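Local coordinates for putative uncharacterized protein (PDB 2Z6V) that probably transfers a sulfuryl group from a donor such as PAPS to an acceptor not yet identified, as a member of the sulfotransferase family, at residues A[190-202]-A[216-230]. Residues are numbered along the deposited sequence; the frame is centred on the assembly and turned at random.
With PLM (palmitic acid), chain C.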
ATOM      1  N   GLU A 190       2.328   3.527   0.584  1.00 31.26           N
ATOM      2  CA  GLU A 190       2.414   2.085   0.820  1.00 32.00           C
ATOM      3  C   GLU A 190       3.393   1.367  -0.100  1.00 29.35           C
ATOM      4  O   GLU A 190       3.679   1.831  -1.203  1.00 27.51           O
ATOM      5  CB  GLU A 190       1.048   1.420   0.669  1.00 34.17           C
ATOM      6  CG  GLU A 190       0.168   1.596   1.857  1.00 40.86           C
ATOM      7  CD  GLU A 190      -0.842   2.693   1.671  1.00 46.97           C
ATOM      8  OE1 GLU A 190      -0.484   3.764   1.114  1.00 48.55           O
ATOM      9  OE2 GLU A 190      -1.999   2.478   2.102  1.00 52.42           O
ATOM     10  N   ASP A 191       3.892   0.226   0.364  1.00 27.63           N
ATOM     11  CA  ASP A 191       4.824  -0.558  -0.422  1.00 28.31           C
ATOM     12  C   ASP A 191       4.069  -1.123  -1.612  1.00 28.15           C
ATOM     13  O   ASP A 191       4.665  -1.691  -2.532  1.00 29.40           O
ATOM     14  CB  ASP A 191       5.420  -1.694   0.408  1.00 29.33           C
ATOM     15  CG  ASP A 191       6.202  -1.193   1.609  1.00 33.18           C
ATOM     16  OD1 ASP A 191       6.829  -0.116   1.500  1.00 34.67           O
ATOM     17  OD2 ASP A 191       6.200  -1.878   2.658  1.00 33.26           O
ATOM     18  N   MET A 192       2.752  -0.950  -1.588  1.00 25.98           N
ATOM     19  CA  MET A 192       1.890  -1.424  -2.660  1.00 25.52           C
ATOM     20  C   MET A 192       2.357  -0.861  -3.993  1.00 25.12           C
ATOM     21  O   MET A 192       2.319  -1.548  -5.013  1.00 23.47           O
ATOM     22  CB  MET A 192       0.446  -0.993  -2.397  1.00 26.49           C
ATOM     23  CG  MET A 192      -0.561  -1.464  -3.433  1.00 25.40           C
ATOM     24  SD  MET A 192      -0.564  -3.253  -3.649  1.00 29.56           S
ATOM     25  CE  MET A 192      -1.512  -3.786  -2.288  1.00 22.27           C
ATOM     26  N   PHE A 193       2.831   0.380  -3.975  1.00 25.12           N
ATOM     27  CA  PHE A 193       3.288   1.018  -5.200  1.00 27.54           C
ATOM     28  C   PHE A 193       4.684   0.643  -5.653  1.00 26.15           C
ATOM     29  O   PHE A 193       5.215   1.232  -6.590  1.00 26.88           O
ATOM     30  CB  PHE A 193       3.111   2.526  -5.075  1.00 30.02           C
ATOM     31  CG  PHE A 193       1.712   2.902  -4.718  1.00 31.98           C
ATOM     32  CD1 PHE A 193       0.670   2.614  -5.591  1.00 32.22           C
ATOM     33  CD2 PHE A 193       1.414   3.407  -3.453  1.00 33.21           C
ATOM     34  CE1 PHE A 193      -0.653   2.809  -5.210  1.00 34.56           C
ATOM     35  CE2 PHE A 193       0.098   3.607  -3.059  1.00 33.82           C
ATOM     36  CZ  PHE A 193      -0.942   3.304  -3.939  1.00 34.29           C
ATOM     37  N   ILE A 194       5.280  -0.326  -4.961  1.00 25.05           N
ATOM     38  CA  ILE A 194       6.567  -0.882  -5.354  1.00 23.19           C
ATOM     39  C   ILE A 194       6.137  -2.247  -5.883  1.00 24.36           C
ATOM     40  O   ILE A 194       6.500  -2.649  -6.985  1.00 24.19           O
ATOM     41  CB  ILE A 194       7.531  -1.091  -4.168  1.00 21.94           C
ATOM     42  CG1 ILE A 194       8.290   0.205  -3.872  1.00 18.30           C
ATOM     43  CG2 ILE A 194       8.534  -2.197  -4.496  1.00 18.29           C
ATOM     44  CD1 ILE A 194       9.173   0.093  -2.668  1.00 15.02           C
ATOM     45  N   HIS A 195       5.313  -2.922  -5.086  1.00 23.99           N
ATOM     46  CA  HIS A 195       4.785  -4.240  -5.409  1.00 25.72           C
ATOM     47  C   HIS A 195       4.005  -4.334  -6.728  1.00 26.54           C
ATOM     48  O   HIS A 195       4.171  -5.283  -7.479  1.00 27.23           O
ATOM     49  CB  HIS A 195       3.887  -4.743  -4.262  1.00 25.77           C
ATOM     50  CG  HIS A 195       4.636  -5.150  -3.029  1.00 25.55           C
ATOM     51  ND1 HIS A 195       4.111  -6.019  -2.096  1.00 26.70           N
ATOM     52  CD2 HIS A 195       5.855  -4.793  -2.563  1.00 23.78           C
ATOM     53  CE1 HIS A 195       4.973  -6.179  -1.108  1.00 23.93           C
ATOM     54  NE2 HIS A 195       6.039  -5.444  -1.366  1.00 25.68           N
ATOM     55  N   ASN A 196       3.142  -3.366  -7.008  1.00 27.72           N
ATOM     56  CA  ASN A 196       2.370  -3.414  -8.238  1.00 27.13           C
ATOM     57  C   ASN A 196       3.285  -3.409  -9.460  1.00 27.27           C
ATOM     58  O   ASN A 196       2.856  -3.755 -10.567  1.00 29.48           O
ATOM     59  CB  ASN A 196       1.366  -2.255  -8.292  1.00 29.04           C
ATOM     60  CG  ASN A 196       2.030  -0.913  -8.498  1.00 35.16           C
ATOM     61  OD1 ASN A 196       3.250  -0.780  -8.359  1.00 39.24           O
ATOM     62  ND2 ASN A 196       1.231   0.100  -8.819  1.00 35.21           N
ATOM     63  N   GLN A 197       4.552  -3.049  -9.259  1.00 26.83           N
ATOM     64  CA  GLN A 197       5.527  -3.036 -10.352  1.00 26.10           C
ATOM     65  C   GLN A 197       5.960  -4.464 -10.701  1.00 27.08           C
ATOM     66  O   GLN A 197       6.712  -4.687 -11.658  1.00 25.97           O
ATOM     67  CB  GLN A 197       6.753  -2.206  -9.976  1.00 26.82           C
ATOM     68  CG  GLN A 197       6.506  -0.705  -9.918  1.00 28.13           C
ATOM     69  CD  GLN A 197       7.681   0.054  -9.333  1.00 27.96           C
ATOM     70  OE1 GLN A 197       8.833  -0.163  -9.715  1.00 27.58           O
ATOM     71  NE2 GLN A 197       7.394   0.956  -8.399  1.00 27.75           N
ATOM     72  N   ASP A 198       5.503  -5.428  -9.909  1.00 25.53           N
ATOM     73  CA  ASP A 198       5.810  -6.820 -10.178  1.00 27.21           C
ATOM     74  C   ASP A 198       4.475  -7.506 -10.432  1.00 28.50           C
ATOM     75  O   ASP A 198       4.380  -8.730 -10.523  1.00 29.25           O
ATOM     76  CB  ASP A 198       6.532  -7.465  -8.995  1.00 27.98           C
ATOM     77  CG  ASP A 198       6.987  -8.892  -9.298  1.00 31.23           C
ATOM     78  OD1 ASP A 198       7.642  -9.101 -10.352  1.00 28.34           O
ATOM     79  OD2 ASP A 198       6.689  -9.799  -8.486  1.00 30.97           O
ATOM     80  N   PHE A 199       3.438  -6.685 -10.545  1.00 30.08           N
ATOM     81  CA  PHE A 199       2.080  -7.147 -10.796  1.00 29.58           C
ATOM     82  C   PHE A 199       1.593  -8.263  -9.877  1.00 30.59           C
ATOM     83  O   PHE A 199       0.947  -9.221 -10.302  1.00 29.65           O
ATOM     84  CB  PHE A 199       1.941  -7.516 -12.273  1.00 25.43           C
ATOM     85  CG  PHE A 199       2.224  -6.357 -13.183  1.00 27.22           C
ATOM     86  CD1 PHE A 199       3.500  -6.155 -13.702  1.00 26.56           C
ATOM     87  CD2 PHE A 199       1.239  -5.401 -13.437  1.00 27.04           C
ATOM     88  CE1 PHE A 199       3.791  -5.019 -14.450  1.00 27.86           C
ATOM     89  CE2 PHE A 199       1.521  -4.256 -14.185  1.00 25.45           C
ATOM     90  CZ  PHE A 199       2.798  -4.064 -14.691  1.00 27.00           C
ATOM     91  N   LYS A 200       1.915  -8.093  -8.599  1.00 32.52           N
ATOM     92  CA  LYS A 200       1.524  -8.995  -7.521  1.00 33.12           C
ATOM     93  C   LYS A 200       1.243  -8.079  -6.328  1.00 33.48           C
ATOM     94  O   LYS A 200       1.964  -8.084  -5.318  1.00 32.00           O
ATOM     95  CB  LYS A 200       2.649  -9.970  -7.186  1.00 33.12           C
ATOM     96  CG  LYS A 200       2.957 -10.961  -8.289  1.00 35.06           C
ATOM     97  CD  LYS A 200       4.012 -11.944  -7.825  1.00 34.79           C
ATOM     98  CE  LYS A 200       4.438 -12.882  -8.921  1.00 32.04           C
ATOM     99  NZ  LYS A 200       5.632 -13.638  -8.475  1.00 33.89           N
ATOM    100  N   GLY A 201       0.204  -7.266  -6.496  1.00 31.74           N
ATOM    101  CA  GLY A 201      -0.216  -6.320  -5.482  1.00 31.13           C
ATOM    102  C   GLY A 201      -1.730  -6.246  -5.500  1.00 32.01           C
ATOM    103  O   GLY A 201      -2.361  -6.188  -6.561  1.00 31.57           O
ATOM    104  N   LEU A 202      -2.321  -6.247  -4.316  1.00 30.03           N
ATOM    105  CA  LEU A 202      -3.761  -6.220  -4.194  1.00 29.30           C
ATOM    106  C   LEU A 202      -4.435  -4.982  -4.801  1.00 30.61           C
ATOM    107  O   LEU A 202      -5.638  -4.997  -5.034  1.00 31.28           O
ATOM    108  CB  LEU A 202      -4.132  -6.355  -2.716  1.00 28.43           C
ATOM    109  CG  LEU A 202      -5.589  -6.578  -2.323  1.00 27.80           C
ATOM    110  CD1 LEU A 202      -6.147  -7.813  -3.033  1.00 24.41           C
ATOM    111  CD2 LEU A 202      -5.668  -6.735  -0.808  1.00 26.01           C
ATOM    112  N   TRP A 216      -5.883 -15.300  -7.353  1.00 31.54           N
ATOM    113  CA  TRP A 216      -4.611 -15.806  -7.843  1.00 31.26           C
ATOM    114  C   TRP A 216      -3.517 -15.326  -6.918  1.00 31.33           C
ATOM    115  O   TRP A 216      -2.646 -16.093  -6.500  1.00 29.91           O
ATOM    116  CB  TRP A 216      -4.323 -15.282  -9.247  1.00 30.41           C
ATOM    117  CG  TRP A 216      -2.903 -15.531  -9.686  1.00 31.67           C
ATOM    118  CD1 TRP A 216      -2.358 -16.728 -10.070  1.00 29.91           C
ATOM    119  CD2 TRP A 216      -1.840 -14.565  -9.758  1.00 30.43           C
ATOM    120  NE1 TRP A 216      -1.025 -16.565 -10.376  1.00 31.05           N
ATOM    121  CE2 TRP A 216      -0.680 -15.250 -10.196  1.00 30.88           C
ATOM    122  CE3 TRP A 216      -1.757 -13.188  -9.499  1.00 29.82           C
ATOM    123  CZ2 TRP A 216       0.553 -14.604 -10.381  1.00 30.24           C
ATOM    124  CZ3 TRP A 216      -0.533 -12.541  -9.684  1.00 29.45           C
ATOM    125  CH2 TRP A 216       0.607 -13.255 -10.122  1.00 32.53           C
ATOM    126  N   LEU A 217      -3.588 -14.039  -6.603  1.00 32.25           N
ATOM    127  CA  LEU A 217      -2.611 -13.387  -5.749  1.00 32.33           C
ATOM    128  C   LEU A 217      -2.495 -14.033  -4.379  1.00 32.24           C
ATOM    129  O   LEU A 217      -1.399 -14.352  -3.932  1.00 33.11           O
ATOM    130  CB  LEU A 217      -2.968 -11.908  -5.589  1.00 30.75           C
ATOM    131  CG  LEU A 217      -1.922 -11.049  -4.875  1.00 29.65           C
ATOM    132  CD1 LEU A 217      -0.645 -10.975  -5.709  1.00 25.82           C
ATOM    133  CD2 LEU A 217      -2.496  -9.666  -4.638  1.00 28.16           C
ATOM    134  N   PHE A 218      -3.630 -14.230  -3.724  1.00 31.66           N
ATOM    135  CA  PHE A 218      -3.660 -14.811  -2.390  1.00 32.98           C
ATOM    136  C   PHE A 218      -3.409 -16.317  -2.314  1.00 34.36           C
ATOM    137  O   PHE A 218      -2.745 -16.788  -1.392  1.00 34.19           O
ATOM    138  CB  PHE A 218      -5.010 -14.506  -1.731  1.00 32.19           C
ATOM    139  CG  PHE A 218      -5.152 -13.093  -1.242  1.00 30.81           C
ATOM    140  CD1 PHE A 218      -4.402 -12.063  -1.793  1.00 31.43           C
ATOM    141  CD2 PHE A 218      -6.063 -12.789  -0.238  1.00 32.55           C
ATOM    142  CE1 PHE A 218      -4.559 -10.741  -1.347  1.00 33.36           C
ATOM    143  CE2 PHE A 218      -6.230 -11.472   0.215  1.00 34.34           C
ATOM    144  CZ  PHE A 218      -5.475 -10.447  -0.341  1.00 32.58           C
ATOM    145  N   ASP A 219      -3.929 -17.072  -3.281  1.00 36.81           N
ATOM    146  CA  ASP A 219      -3.791 -18.529  -3.259  1.00 36.56           C
ATOM    147  C   ASP A 219      -2.761 -19.187  -4.165  1.00 36.98           C
ATOM    148  O   ASP A 219      -2.435 -20.354  -3.960  1.00 36.44           O
ATOM    149  CB  ASP A 219      -5.151 -19.185  -3.526  1.00 35.04           C
ATOM    150  CG  ASP A 219      -6.219 -18.748  -2.536  1.00 37.73           C
ATOM    151  OD1 ASP A 219      -5.879 -18.498  -1.355  1.00 37.22           O
ATOM    152  OD2 ASP A 219      -7.401 -18.668  -2.935  1.00 37.61           O
ATOM    153  N   GLU A 220      -2.241 -18.462  -5.152  1.00 38.28           N
ATOM    154  CA  GLU A 220      -1.275 -19.057  -6.073  1.00 40.57           C
ATOM    155  C   GLU A 220       0.044 -18.325  -6.240  1.00 40.58           C
ATOM    156  O   GLU A 220       1.111 -18.936  -6.223  1.00 40.06           O
ATOM    157  CB  GLU A 220      -1.902 -19.216  -7.454  1.00 43.65           C
ATOM    158  CG  GLU A 220      -2.982 -20.269  -7.544  1.00 49.87           C
ATOM    159  CD  GLU A 220      -3.601 -20.320  -8.930  1.00 54.87           C
ATOM    160  OE1 GLU A 220      -4.427 -19.436  -9.254  1.00 55.73           O
ATOM    161  OE2 GLU A 220      -3.245 -21.238  -9.703  1.00 59.17           O
ATOM    162  N   ALA A 221      -0.030 -17.016  -6.427  1.00 41.09           N
ATOM    163  CA  ALA A 221       1.168 -16.214  -6.630  1.00 40.50           C
ATOM    164  C   ALA A 221       2.280 -16.467  -5.614  1.00 40.31           C
ATOM    165  O   ALA A 221       2.047 -16.520  -4.402  1.00 38.61           O
ATOM    166  CB  ALA A 221       0.802 -14.732  -6.640  1.00 40.15           C
ATOM    167  N   ASP A 222       3.491 -16.638  -6.130  1.00 39.96           N
ATOM    168  CA  ASP A 222       4.659 -16.834  -5.289  1.00 38.56           C
ATOM    169  C   ASP A 222       5.074 -15.403  -5.008  1.00 37.29           C
ATOM    170  O   ASP A 222       5.461 -14.678  -5.923  1.00 38.03           O
ATOM    171  CB  ASP A 222       5.758 -17.545  -6.068  1.00 40.83           C
ATOM    172  CG  ASP A 222       6.985 -17.814  -5.226  1.00 43.39           C
ATOM    173  OD1 ASP A 222       7.455 -16.885  -4.536  1.00 43.61           O
ATOM    174  OD2 ASP A 222       7.484 -18.957  -5.264  1.00 47.33           O
ATOM    175  N   MET A 223       5.004 -14.985  -3.753  1.00 35.44           N
ATOM    176  CA  MET A 223       5.335 -13.607  -3.423  1.00 33.50           C
ATOM    177  C   MET A 223       6.814 -13.269  -3.214  1.00 32.92           C
ATOM    178  O   MET A 223       7.162 -12.109  -2.972  1.00 32.86           O
ATOM    179  CB  MET A 223       4.521 -13.183  -2.200  1.00 33.11           C
ATOM    180  CG  MET A 223       3.006 -13.254  -2.413  1.00 35.33           C
ATOM    181  SD  MET A 223       2.412 -12.196  -3.764  1.00 36.77           S
ATOM    182  CE  MET A 223       2.876 -10.579  -3.131  1.00 35.58           C
ATOM    183  N   SER A 224       7.688 -14.261  -3.341  1.00 31.13           N
ATOM    184  CA  SER A 224       9.109 -14.025  -3.129  1.00 30.88           C
ATOM    185  C   SER A 224       9.732 -13.025  -4.101  1.00 30.31           C
ATOM    186  O   SER A 224      10.492 -12.149  -3.690  1.00 30.33           O
ATOM    187  CB  SER A 224       9.887 -15.354  -3.162  1.00 31.34           C
ATOM    188  OG  SER A 224       9.890 -15.938  -4.453  1.00 32.34           O
ATOM    189  N   SER A 225       9.425 -13.148  -5.388  1.00 29.40           N
ATOM    190  CA  SER A 225       9.987 -12.222  -6.367  1.00 29.46           C
ATOM    191  C   SER A 225       9.668 -10.778  -5.979  1.00 30.67           C
ATOM    192  O   SER A 225      10.502  -9.882  -6.116  1.00 30.65           O
ATOM    193  CB  SER A 225       9.419 -12.509  -7.763  1.00 28.72           C
ATOM    194  OG  SER A 225       8.003 -12.382  -7.789  1.00 27.68           O
ATOM    195  N   THR A 226       8.455 -10.571  -5.476  1.00 29.31           N
ATOM    196  CA  THR A 226       7.990  -9.250  -5.087  1.00 29.73           C
ATOM    197  C   THR A 226       8.733  -8.663  -3.892  1.00 29.69           C
ATOM    198  O   THR A 226       9.232  -7.536  -3.952  1.00 27.73           O
ATOM    199  CB  THR A 226       6.496  -9.282  -4.761  1.00 29.88           C
ATOM    200  OG1 THR A 226       5.793  -9.943  -5.826  1.00 27.02           O
ATOM    201  CG2 THR A 226       5.972  -7.865  -4.578  1.00 25.57           C
ATOM    202  N   TYR A 227       8.803  -9.418  -2.801  1.00 29.46           N
ATOM    203  CA  TYR A 227       9.502  -8.912  -1.635  1.00 28.75           C
ATOM    204  C   TYR A 227      10.983  -8.756  -1.914  1.00 28.46           C
ATOM    205  O   TYR A 227      11.617  -7.834  -1.399  1.00 28.69           O
ATOM    206  CB  TYR A 227       9.252  -9.801  -0.411  1.00 26.72           C
ATOM    207  CG  TYR A 227       7.930  -9.487   0.246  1.00 24.54           C
ATOM    208  CD1 TYR A 227       6.750 -10.070  -0.207  1.00 25.45           C
ATOM    209  CD2 TYR A 227       7.844  -8.519   1.249  1.00 24.65           C
ATOM    210  CE1 TYR A 227       5.510  -9.687   0.317  1.00 25.95           C
ATOM    211  CE2 TYR A 227       6.617  -8.128   1.778  1.00 23.25           C
ATOM    212  CZ  TYR A 227       5.454  -8.712   1.305  1.00 25.50           C
ATOM    213  OH  TYR A 227       4.233  -8.310   1.801  1.00 25.54           O
ATOM    214  N   GLU A 228      11.533  -9.631  -2.750  1.00 28.50           N
ATOM    215  CA  GLU A 228      12.947  -9.536  -3.088  1.00 29.81           C
ATOM    216  C   GLU A 228      13.156  -8.272  -3.896  1.00 29.22           C
ATOM    217  O   GLU A 228      14.201  -7.626  -3.797  1.00 30.25           O
ATOM    218  CB  GLU A 228      13.393 -10.756  -3.885  1.00 33.62           C
ATOM    219  CG  GLU A 228      13.793 -11.936  -3.017  1.00 39.62           C
ATOM    220  CD  GLU A 228      13.689 -13.248  -3.757  1.00 44.19           C
ATOM    221  OE1 GLU A 228      14.079 -13.275  -4.949  1.00 46.85           O
ATOM    222  OE2 GLU A 228      13.222 -14.245  -3.148  1.00 45.52           O
ATOM    223  N   TYR A 229      12.153  -7.919  -4.695  1.00 26.04           N
ATOM    224  CA  TYR A 229      12.220  -6.705  -5.490  1.00 24.44           C
ATOM    225  C   TYR A 229      12.144  -5.497  -4.543  1.00 24.90           C
ATOM    226  O   TYR A 229      12.893  -4.524  -4.688  1.00 22.34           O
ATOM    227  CB  TYR A 229      11.064  -6.657  -6.491  1.00 24.40           C
ATOM    228  CG  TYR A 229      11.030  -5.385  -7.315  1.00 24.43           C
ATOM    229  CD1 TYR A 229      12.121  -5.013  -8.104  1.00 21.80           C
ATOM    230  CD2 TYR A 229       9.923  -4.528  -7.275  1.00 23.13           C
ATOM    231  CE1 TYR A 229      12.117  -3.823  -8.824  1.00 20.71           C
ATOM    232  CE2 TYR A 229       9.910  -3.337  -7.993  1.00 21.49           C
ATOM    233  CZ  TYR A 229      11.014  -2.989  -8.764  1.00 21.44           C
ATOM    234  OH  TYR A 229      11.018  -1.804  -9.467  1.00 21.26           O
ATOM    235  N   GLN A 230      11.258  -5.563  -3.557  1.00 24.54           N
ATOM    236  CA  GLN A 230      11.141  -4.441  -2.637  1.00 25.68           C
ATOM    237  C   GLN A 230      12.475  -4.129  -1.977  1.00 26.50           C
ATOM    238  O   GLN A 230      12.863  -2.964  -1.884  1.00 27.68           O
ATOM    239  CB  GLN A 230      10.095  -4.701  -1.558  1.00 22.88           C
ATOM    240  CG  GLN A 230       9.801  -3.457  -0.755  1.00 23.33           C
ATOM    241  CD  GLN A 230       8.860  -3.706   0.391  1.00 25.93           C
ATOM    242  OE1 GLN A 230       8.096  -4.674   0.382  1.00 28.57           O
ATOM    243  NE2 GLN A 230       8.888  -2.820   1.385  1.00 25.31           N
TER
HETATM  244  C1  PLM C 700      -8.471  -4.497  -4.084  1.00 68.21           C
HETATM  245  O1  PLM C 700      -9.169  -5.518  -4.263  1.00 68.45           O
HETATM  246  O2  PLM C 700      -7.719  -3.965  -4.929  1.00 69.19           O
HETATM  247  C2  PLM C 700      -8.538  -3.826  -2.709  1.00 65.87           C
HETATM  248  C3  PLM C 700      -8.353  -4.847  -1.585  1.00 62.02           C
HETATM  249  C4  PLM C 700      -8.282  -4.190  -0.205  1.00 61.68           C
HETATM  250  C5  PLM C 700      -7.099  -3.224  -0.097  1.00 58.54           C
HETATM  251  C6  PLM C 700      -7.414  -1.866  -0.727  1.00 59.44           C
HETATM  252  C7  PLM C 700      -6.133  -1.046  -0.888  1.00 57.86           C
HETATM  253  C8  PLM C 700      -5.278  -1.601  -2.028  1.00 58.29           C
HETATM  254  C9  PLM C 700      -3.798  -1.561  -1.644  1.00 58.87           C
HETATM  255  CA  PLM C 700      -3.382  -0.172  -1.157  1.00 60.30           C
HETATM  256  CB  PLM C 700      -2.098  -0.234  -0.326  1.00 56.70           C
HETATM  257  CC  PLM C 700      -2.278  -1.212   0.836  1.00 55.57           C
HETATM  258  CD  PLM C 700      -2.103  -2.658   0.364  1.00 57.27           C
HETATM  259  CE  PLM C 700      -2.762  -3.663   1.312  1.00 52.86           C
HETATM  260  CF  PLM C 700      -4.280  -3.466   1.314  1.00 53.76           C
HETATM  261  CG  PLM C 700      -4.992  -4.542   2.135  1.00 50.34           C
HETATM  262  O   HOH W   1       3.906 -16.585  -8.943  1.00 30.51           O
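Asp198 OD2 accepts two hydrogen bonds from the start of helix 224-238: Thr226 OG1, at 2.8 Å, takes its anti lone pair, and Ser225 OG, at 3.0 Å, meets it on the syn side. The other carboxylate oxygen is held by Ser50 and by a salt bridge to Arg87. Ser225 OG also accepts from Lys200 NZ (2.8 Å). With CG anti to the carbonyl carbon (chi1 -67°) and every later torsion extended, the lysine chain runs between Trp216 and Thr226 OG1, and Lys200 NZ donates to Asp222 O at 2.8 Å, in the carbonyl plane. Next to the aspartate, the His195 ring is fixed from three directions. Thr226 CG2 lies over one face, 3.6 Å from the ring centroid, in a CH-pi contact; the ring's edge meets the face of Tyr227 in a T-shaped pair, planes at 76°. His195 NE2 donates to Gln230 OE1 at 2.8 Å (N-H...O 160°), from above the amide's carbonyl plane. Tyr227 OH and Asp191 OD2 are hydrogen-bonded to His252 ND1 and NE2, linking both segments through one imidazole; Asp191 also backbone-bonds Lys248, ending strand 244-248 of the central parallel sheet. Tyr229 OH donates to Gln197 OE1 (2.7 Å). Leu202 CD1 packs on Phe218 CE1 (3.7 Å), and Leu202 borders the palmitic acid. Neutral groups of 216-230 thus meet the opposite charges of Asp198 and Lys200, the Ser225 hydroxyl linking the two, which implies that polar pairing as well as apolar packing seats 190-202 against helices 212-219 and 224-238.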